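MxaA (PDB 4W4T) forms the NADPH-dependent terminal reductase domain of a PKS-NRPS assembly line, which reductively releases the bound myxalamid chain as a primary alcohol. Local coordinates at residues 196-201 with 207-212; 202-207 with 382-387; 294-299 with 389-394. One frame throughout, in Å; residues are numbered along the deposited sequence.

Interaction 1 of 3, residues 196-201 with 207-212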
loop_
_atom_site.group_PDB
_atom_site.type_symbol
_atom_site.label_atom_id
_atom_site.label_comp_id
_atom_site.label_asym_id
_atom_site.label_seq_id
_atom_site.Cartn_x
_atom_site.Cartn_y
_atom_site.Cartn_z
ATOM N N LEU A 196 -2.923 -20.218 11.071
ATOM C CA LEU A 196 -2.987 -19.361 12.242
ATOM C C LEU A 196 -4.212 -19.699 13.069
ATOM O O LEU A 196 -5.170 -20.258 12.546
ATOM C CB LEU A 196 -3.060 -17.894 11.829
ATOM C CG LEU A 196 -2.036 -17.385 10.817
ATOM C CD1 LEU A 196 -2.441 -15.988 10.368
ATOM C CD2 LEU A 196 -0.650 -17.382 11.444
ATOM N N GLY A 197 -4.199 -19.337 14.347
ATOM C CA GLY A 197 -5.405 -19.435 15.146
ATOM C C GLY A 197 -5.589 -20.727 15.933
ATOM O O GLY A 197 -6.561 -20.862 16.678
ATOM N N ARG A 198 -4.669 -21.670 15.763
ATOM C CA ARG A 198 -4.732 -22.964 16.446
ATOM C C ARG A 198 -4.143 -22.833 17.833
ATOM O O ARG A 198 -3.124 -22.186 18.006
ATOM C CB ARG A 198 -3.963 -24.028 15.669
ATOM C CG ARG A 198 -4.348 -24.139 14.219
ATOM C CD ARG A 198 -5.751 -24.690 14.073
ATOM N NE ARG A 198 -6.152 -24.689 12.671
ATOM C CZ ARG A 198 -5.745 -25.586 11.776
ATOM N NH1 ARG A 198 -4.932 -26.579 12.135
ATOM N NH2 ARG A 198 -6.159 -25.494 10.519
ATOM N N LYS A 199 -4.781 -23.440 18.811
ATOM C CA LYS A 199 -4.423 -23.253 20.185
ATOM C C LYS A 199 -3.136 -23.940 20.611
ATOM O O LYS A 199 -2.311 -23.353 21.198
ATOM C CB LYS A 199 -5.532 -23.715 21.116
ATOM C CG LYS A 199 -5.215 -23.458 22.566
ATOM C CD LYS A 199 -4.684 -24.677 23.266
ATOM C CE LYS A 199 -4.470 -24.429 24.762
ATOM N NZ LYS A 199 -4.051 -25.696 25.368
ATOM N N ALA A 200 -3.029 -25.209 20.326
ATOM C CA ALA A 200 -1.924 -26.035 20.789
ATOM C C ALA A 200 -0.699 -25.755 19.936
ATOM O O ALA A 200 -0.829 -25.503 18.731
ATOM C CB ALA A 200 -2.289 -27.500 20.747
ATOM N N PRO A 201 0.484 -25.745 20.567
ATOM C CA PRO A 201 1.735 -25.549 19.824
ATOM C C PRO A 201 1.863 -26.587 18.717
ATOM O O PRO A 201 1.739 -27.787 18.960
ATOM C CB PRO A 201 2.811 -25.723 20.894
ATOM C CG PRO A 201 2.098 -25.355 22.186
ATOM C CD PRO A 201 0.711 -25.870 22.018
ATOM N N PRO A 207 2.554 -33.180 9.717
ATOM C CA PRO A 207 2.425 -32.993 8.268
ATOM C C PRO A 207 1.746 -31.671 7.925
ATOM O O PRO A 207 0.922 -31.176 8.710
ATOM C CB PRO A 207 1.552 -34.177 7.837
ATOM C CG PRO A 207 1.774 -35.206 8.880
ATOM C CD PRO A 207 1.957 -34.451 10.161
ATOM N N LEU A 208 2.096 -31.097 6.778
ATOM C CA LEU A 208 1.440 -29.889 6.310
ATOM C C LEU A 208 -0.002 -30.179 5.958
ATOM O O LEU A 208 -0.302 -31.211 5.352
ATOM C CB LEU A 208 2.146 -29.306 5.083
ATOM C CG LEU A 208 3.494 -28.619 5.274
ATOM C CD1 LEU A 208 4.073 -28.294 3.904
ATOM C CD2 LEU A 208 3.333 -27.364 6.107
ATOM N N GLU A 209 -0.882 -29.259 6.333
ATOM C CA GLU A 209 -2.273 -29.299 5.903
ATOM C C GLU A 209 -2.414 -28.810 4.478
ATOM O O GLU A 209 -1.435 -28.418 3.836
ATOM C CB GLU A 209 -3.150 -28.440 6.816
ATOM C CG GLU A 209 -3.318 -28.981 8.209
ATOM C CD GLU A 209 -4.159 -28.063 9.074
ATOM O OE1 GLU A 209 -4.902 -27.228 8.516
ATOM O OE2 GLU A 209 -4.050 -28.157 10.310
ATOM N N GLY A 210 -3.648 -28.815 3.989
ATOM C CA GLY A 210 -3.930 -28.346 2.647
ATOM C C GLY A 210 -3.764 -26.842 2.508
ATOM O O GLY A 210 -3.690 -26.119 3.509
ATOM N N PRO A 211 -3.725 -26.360 1.260
ATOM C CA PRO A 211 -3.389 -24.969 0.956
ATOM C C PRO A 211 -4.459 -23.964 1.384
ATOM O O PRO A 211 -4.128 -22.794 1.573
ATOM C CB PRO A 211 -3.226 -24.978 -0.566
ATOM C CG PRO A 211 -4.060 -26.102 -1.029
ATOM C CD PRO A 211 -3.937 -27.152 0.037
ATOM N N SER A 212 -5.675 -24.423 1.593
ATOM C CA SER A 212 -6.746 -23.511 1.887
ATOM C C SER A 212 -6.621 -22.933 3.263
ATOM O O SER A 212 -7.260 -21.988 3.535
ATOM C CB SER A 212 -8.084 -24.174 1.723
ATOM O OG SER A 212 -8.230 -25.148 2.682
#
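Arg-198 grips Glu-209 end-on through NH1 and NH2, in a bidentate salt bridge that pinches a surface loop together. The loop runs from strand 185-188 to helix 217-234 in the Rossmann-like, short-chain-dehydrogenase fold of this reductase domain. Traced outward, Arg-198 starts with CB pointing toward 207-212, and CG stands anti to the carbonyl carbon. A bend about CB-CG (chi2 -69°) then turns the chain, and CD and NE carry CZ to 3.4 Å from Glu-209 OE2. At the tip both terminal nitrogens grip, one to each carboxylate oxygen. NH1 donates to Glu-209 OE2 at 2.6 Å, almost straight at 173°, and NH2 donates to Glu-209 OE1 at 2.9 Å. Each oxygen uses its syn lone pair, and the two planes lie 14° apart, nearly coplanar. Glu-209 reaches in from the opposite direction on a chain extended beyond CG, with its side chain also touching Pro-195. Its backbone O is held separately by Trp-223 NE1 of helix 217-234. A glutamine at this position would probably lose one of the two charge-assisted bonds and leave the arginine's positive charge without its mate, its guanidinium freer to turn. As built, Glu-209 CD lies in the guanidinium plane, 3.5 Å from Arg-198 NH1.

Interaction 2 of 3, residues 202-207 with 382-387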
loop_
_atom_site.group_PDB
_atom_site.type_symbol
_atom_site.label_atom_id
_atom_site.label_comp_id
_atom_site.label_asym_id
_atom_site.label_seq_id
_atom_site.Cartn_x
_atom_site.Cartn_y
_atom_site.Cartn_z
ATOM N N ILE A 202 2.065 -26.129 17.488
ATOM C CA ILE A 202 2.107 -27.059 16.370
ATOM C C ILE A 202 3.447 -27.786 16.367
ATOM O O ILE A 202 4.510 -27.159 16.471
ATOM C CB ILE A 202 1.860 -26.338 15.034
ATOM C CG1 ILE A 202 0.446 -25.752 15.020
ATOM C CG2 ILE A 202 2.053 -27.302 13.857
ATOM C CD1 ILE A 202 0.128 -24.921 13.797
ATOM N N ARG A 203 3.394 -29.112 16.267
ATOM C CA ARG A 203 4.602 -29.927 16.346
ATOM C C ARG A 203 5.406 -29.854 15.061
ATOM O O ARG A 203 4.852 -29.755 13.973
ATOM C CB ARG A 203 4.268 -31.392 16.638
ATOM C CG ARG A 203 3.606 -31.630 17.979
ATOM C CD ARG A 203 3.308 -33.104 18.146
ATOM N NE ARG A 203 4.477 -33.915 17.817
ATOM C CZ ARG A 203 5.463 -34.175 18.668
ATOM N NH1 ARG A 203 5.418 -33.695 19.909
ATOM N NH2 ARG A 203 6.490 -34.920 18.286
ATOM N N GLU A 204 6.719 -29.922 15.217
ATOM C CA GLU A 204 7.644 -29.893 14.100
ATOM C C GLU A 204 7.423 -31.067 13.155
ATOM O O GLU A 204 7.624 -30.928 11.946
ATOM C CB GLU A 204 9.085 -29.869 14.628
ATOM C CG GLU A 204 9.403 -28.553 15.339
ATOM C CD GLU A 204 10.474 -28.662 16.400
ATOM O OE1 GLU A 204 10.321 -29.489 17.326
ATOM O OE2 GLU A 204 11.466 -27.902 16.315
ATOM N N ASP A 205 6.996 -32.214 13.683
ATOM C CA ASP A 205 6.803 -33.391 12.831
ATOM C C ASP A 205 5.374 -33.548 12.309
ATOM O O ASP A 205 5.026 -34.575 11.732
ATOM C CB ASP A 205 7.217 -34.668 13.569
ATOM C CG ASP A 205 6.424 -34.904 14.840
ATOM O OD1 ASP A 205 5.351 -34.297 15.032
ATOM O OD2 ASP A 205 6.883 -35.728 15.662
ATOM N N GLU A 206 4.548 -32.537 12.515
ATOM C CA GLU A 206 3.191 -32.586 11.999
ATOM C C GLU A 206 3.190 -32.297 10.507
ATOM O O GLU A 206 3.760 -31.292 10.071
ATOM C CB GLU A 206 2.295 -31.595 12.733
ATOM C CG GLU A 206 0.828 -31.720 12.368
ATOM C CD GLU A 206 0.234 -33.054 12.793
ATOM O OE1 GLU A 206 0.726 -33.639 13.788
ATOM O OE2 GLU A 206 -0.723 -33.515 12.136
ATOM N N PRO A 207 2.554 -33.180 9.717
ATOM C CA PRO A 207 2.425 -32.993 8.268
ATOM C C PRO A 207 1.746 -31.671 7.925
ATOM O O PRO A 207 0.922 -31.176 8.710
ATOM C CB PRO A 207 1.552 -34.177 7.837
ATOM C CG PRO A 207 1.774 -35.206 8.880
ATOM C CD PRO A 207 1.957 -34.451 10.161
ATOM N N GLY A 382 10.371 -28.700 20.611
ATOM C CA GLY A 382 11.006 -29.736 21.404
ATOM C C GLY A 382 12.099 -30.487 20.661
ATOM O O GLY A 382 13.111 -30.842 21.265
ATOM N N ASP A 383 11.909 -30.726 19.361
ATOM C CA ASP A 383 12.938 -31.404 18.561
ATOM C C ASP A 383 14.172 -30.529 18.360
ATOM O O ASP A 383 15.304 -31.018 18.353
ATOM C CB ASP A 383 12.376 -31.840 17.208
ATOM C CG ASP A 383 11.294 -32.886 17.343
ATOM O OD1 ASP A 383 11.168 -33.455 18.449
ATOM O OD2 ASP A 383 10.575 -33.148 16.359
ATOM N N THR A 384 13.960 -29.228 18.206
ATOM C CA THR A 384 15.078 -28.303 18.137
ATOM C C THR A 384 15.840 -28.270 19.465
ATOM O O THR A 384 17.065 -28.322 19.492
ATOM C CB THR A 384 14.613 -26.894 17.798
ATOM O OG1 THR A 384 13.903 -26.920 16.546
ATOM C CG2 THR A 384 15.810 -25.962 17.700
ATOM N N LEU A 385 15.098 -28.171 20.565
ATOM C CA LEU A 385 15.723 -28.086 21.884
ATOM C C LEU A 385 16.634 -29.295 22.136
ATOM O O LEU A 385 17.793 -29.136 22.550
ATOM C CB LEU A 385 14.650 -27.975 22.965
ATOM C CG LEU A 385 15.125 -27.476 24.330
ATOM C CD1 LEU A 385 15.334 -25.950 24.334
ATOM C CD2 LEU A 385 14.140 -27.905 25.431
ATOM N N LYS A 386 16.123 -30.488 21.856
ATOM C CA LYS A 386 16.937 -31.703 21.992
ATOM C C LYS A 386 18.169 -31.682 21.098
ATOM O O LYS A 386 19.285 -31.940 21.563
ATOM C CB LYS A 386 16.119 -32.961 21.689
ATOM C CG LYS A 386 14.832 -33.075 22.473
ATOM C CD LYS A 386 14.226 -34.481 22.393
ATOM C CE LYS A 386 12.792 -34.492 22.932
ATOM N NZ LYS A 386 11.778 -34.566 21.839
ATOM N N ALA A 387 17.985 -31.356 19.822
ATOM C CA ALA A 387 19.091 -31.427 18.884
ATOM C C ALA A 387 20.201 -30.430 19.249
ATOM O O ALA A 387 21.369 -30.650 18.927
ATOM C CB ALA A 387 18.595 -31.186 17.444
HETATM O O HOH W 1 7.798 -32.867 16.606
#
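The side chains of Glu-204 and Asp-383 run alongside one another in opposing senses, their carboxylate planes 18° apart, and the glutamate's oxygens take their partners from the first turn of helix 382-388. OE1 of Glu-204 offers its syn lone pair to the backbone N of Asp-383 at 2.9 Å. OE2 is met nearly along its C-O bond by Thr-384 OG1, which donates at 2.6 Å, and Thr-384 N adds a weak bond. The third flat group, the Arg-203 guanidinium, has Asp-205 OD2 at its edge, in plane; that oxygen is itself approached from above its own carboxylate plane. NE and NH2 thus hold Asp-205 side-on, one nitrogen to each oxygen, across a type I beta turn running from Arg-203 to Glu-206.

Glu-204, second in that turn, is buried, and its chain, extended beyond CG, drives the acid into the N-terminal end of the helix. There the N-H groups of Asp-383 and Thr-384 and the helix dipole are likely to stabilise its negative charge. His-309 N of strand 307-310 also bonds OE2, so the glutamate joins loop, helix and central sheet. These donors probably offset the closeness of Asp-383, whose OD2 lies 3.8 Å from Glu-204 OE1; Asp-383 CB packs against the same oxygen at 3.1 Å. Lys-386 NZ, a long 3.6 Å from Asp-383 OD1, probably offsets some of that repulsion. A water bridges the two segments, accepting from Asp-205 N at 3.1 Å and donating to Asp-383 OD2 at 2.8 Å.

Interaction 3 of 3, residues 294-299 with 389-394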
loop_
_atom_site.group_PDB
_atom_site.type_symbol
_atom_site.label_atom_id
_atom_site.label_comp_id
_atom_site.label_asym_id
_atom_site.label_seq_id
_atom_site.Cartn_x
_atom_site.Cartn_y
_atom_site.Cartn_z
ATOM N N ILE A 294 20.369 -22.598 12.663
ATOM C CA ILE A 294 20.430 -23.079 11.286
ATOM C C ILE A 294 21.752 -23.796 11.037
ATOM O O ILE A 294 21.781 -24.937 10.570
ATOM C CB ILE A 294 20.277 -21.934 10.277
ATOM C CG1 ILE A 294 18.847 -21.387 10.309
ATOM C CG2 ILE A 294 20.638 -22.423 8.858
ATOM C CD1 ILE A 294 18.665 -20.139 9.452
ATOM N N VAL A 295 22.848 -23.125 11.364
ATOM C CA VAL A 295 24.162 -23.694 11.079
ATOM C C VAL A 295 24.394 -24.933 11.940
ATOM O O VAL A 295 24.809 -25.959 11.426
ATOM C CB VAL A 295 25.290 -22.664 11.288
ATOM C CG1 VAL A 295 26.670 -23.336 11.168
ATOM C CG2 VAL A 295 25.165 -21.539 10.274
ATOM N N ASP A 296 24.083 -24.878 13.215
ATOM C CA ASP A 296 24.217 -26.015 14.091
ATOM C C ASP A 296 23.448 -27.211 13.595
ATOM O O ASP A 296 23.970 -28.249 13.496
ATOM C CB ASP A 296 23.786 -25.664 15.517
ATOM C CG ASP A 296 24.866 -24.956 16.292
ATOM O OD1 ASP A 296 26.001 -24.930 15.886
ATOM O OD2 ASP A 296 24.607 -24.462 17.351
ATOM N N LEU A 297 22.186 -27.024 13.276
ATOM C CA LEU A 297 21.335 -28.131 12.838
ATOM C C LEU A 297 21.801 -28.675 11.492
ATOM O O LEU A 297 21.721 -29.877 11.244
ATOM C CB LEU A 297 19.877 -27.696 12.738
ATOM C CG LEU A 297 19.206 -27.417 14.090
ATOM C CD1 LEU A 297 17.956 -26.561 13.877
ATOM C CD2 LEU A 297 18.850 -28.734 14.784
ATOM N N SER A 298 22.293 -27.789 10.635
ATOM C CA SER A 298 22.715 -28.207 9.296
ATOM C C SER A 298 23.906 -29.151 9.370
ATOM O O SER A 298 24.206 -29.860 8.408
ATOM C CB SER A 298 23.073 -27.001 8.432
ATOM O OG SER A 298 24.295 -26.408 8.847
HETATM N N MSE A 299 24.590 -29.157 10.507
HETATM C CA MSE A 299 25.823 -29.918 10.595
HETATM C C MSE A 299 25.655 -31.232 11.327
HETATM O O MSE A 299 26.629 -31.958 11.541
HETATM C CB MSE A 299 26.899 -29.064 11.234
HETATM C CG MSE A 299 27.144 -27.851 10.379
HETATM SE SE MSE A 299 28.924 -27.167 10.565
HETATM C CE MSE A 299 28.800 -26.733 12.451
ATOM N N GLY A 389 20.930 -29.431 22.438
ATOM C CA GLY A 389 21.239 -29.501 23.867
ATOM C C GLY A 389 22.720 -29.621 24.203
ATOM O O GLY A 389 23.168 -29.166 25.264
ATOM N N GLY A 390 23.485 -30.233 23.302
ATOM C CA GLY A 390 24.918 -30.382 23.491
ATOM C C GLY A 390 25.692 -29.239 22.865
ATOM O O GLY A 390 26.923 -29.228 22.889
ATOM N N THR A 391 24.970 -28.283 22.279
ATOM C CA THR A 391 25.586 -27.082 21.710
ATOM C C THR A 391 25.457 -25.904 22.670
ATOM O O THR A 391 24.757 -25.993 23.675
ATOM C CB THR A 391 24.928 -26.653 20.375
ATOM O OG1 THR A 391 23.671 -26.018 20.658
ATOM C CG2 THR A 391 24.710 -27.847 19.443
ATOM N N GLY A 392 26.096 -24.788 22.331
ATOM C CA GLY A 392 25.955 -23.579 23.120
ATOM C C GLY A 392 24.892 -22.650 22.553
ATOM O O GLY A 392 24.896 -21.444 22.835
ATOM N N THR A 393 23.964 -23.219 21.783
ATOM C CA THR A 393 22.944 -22.418 21.095
ATOM C C THR A 393 21.603 -22.526 21.806
ATOM O O THR A 393 20.985 -23.594 21.871
ATOM C CB THR A 393 22.794 -22.839 19.625
ATOM O OG1 THR A 393 24.046 -22.635 18.959
ATOM C CG2 THR A 393 21.696 -22.005 18.923
ATOM N N SER A 394 21.178 -21.394 22.354
ATOM C CA SER A 394 19.961 -21.305 23.141
ATOM C C SER A 394 19.341 -19.949 22.860
ATOM O O SER A 394 20.057 -18.966 22.713
ATOM C CB SER A 394 20.279 -21.478 24.633
ATOM O OG SER A 394 19.126 -21.350 25.440
#
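An ST turn at Thr-391, just past the end of helix 382-388, brings Thr-393 up against Asp-296 on helix 287-298. In the turn, Thr-391 OG1 accepts from the backbone N of Thr-393 at 3.0 Å. A chi1 of 76° sets that hydroxyl between its own N and carbonyl carbon, and the same oxygen is hydrogen-bonded to Leu-388 O, which ties the turn back to the helix it follows. Thr-393 OG1, coming from the opposite direction to the aspartate, donates to Asp-296 OD2 across a very short 2.5 Å. Around that oxygen the two threonines close in with carbon as well: Thr-393 CB is 3.3 Å from Asp-296 OD2 and Thr-391 CB is 3.7 Å from it. The other oxygen, OD1, faces elsewhere, into a salt bridge with Arg-78. The buried carboxylate is therefore shared between an arginine and a hydroxyl, and its negative charge is probably well compensated. Two residues on from Asp-296, Ser-298 OG donates to Val-295 O at 2.7 Å and also bonds Tyr-147 OH. Arg-78 belongs to helix 66-78, so the aspartate links that helix to the loop beyond 382-388, while Leu-388 packs against Asp-296, Leu-297 and Thr-393, and Ile-294 and Leu-297 pack on Leu-310 of strand 307-310.

In the fold
From the N terminus, the chain leaves strand 185-188 and first closes a short loop in interaction 1, whose segments have just five residues between them, before helix 217-234. Interaction 2 starts inside that loop and crosses interaction 1, sharing Pro-207, but closes far later, on helix 382-388, after 174 intervening residues. Interaction 3 opens within that span, on helix 287-298, and closes beyond it, so 2 and 3 cross as well; they touch where Ala-387 CB packs on Leu-297 CD2 at 3.6 Å. Interactions 1 and 3 follow in series, nearest atoms about 17 Å apart. Together 2 and 3 fasten the late helix 382-388 and its following loop to the Rossmann-like core.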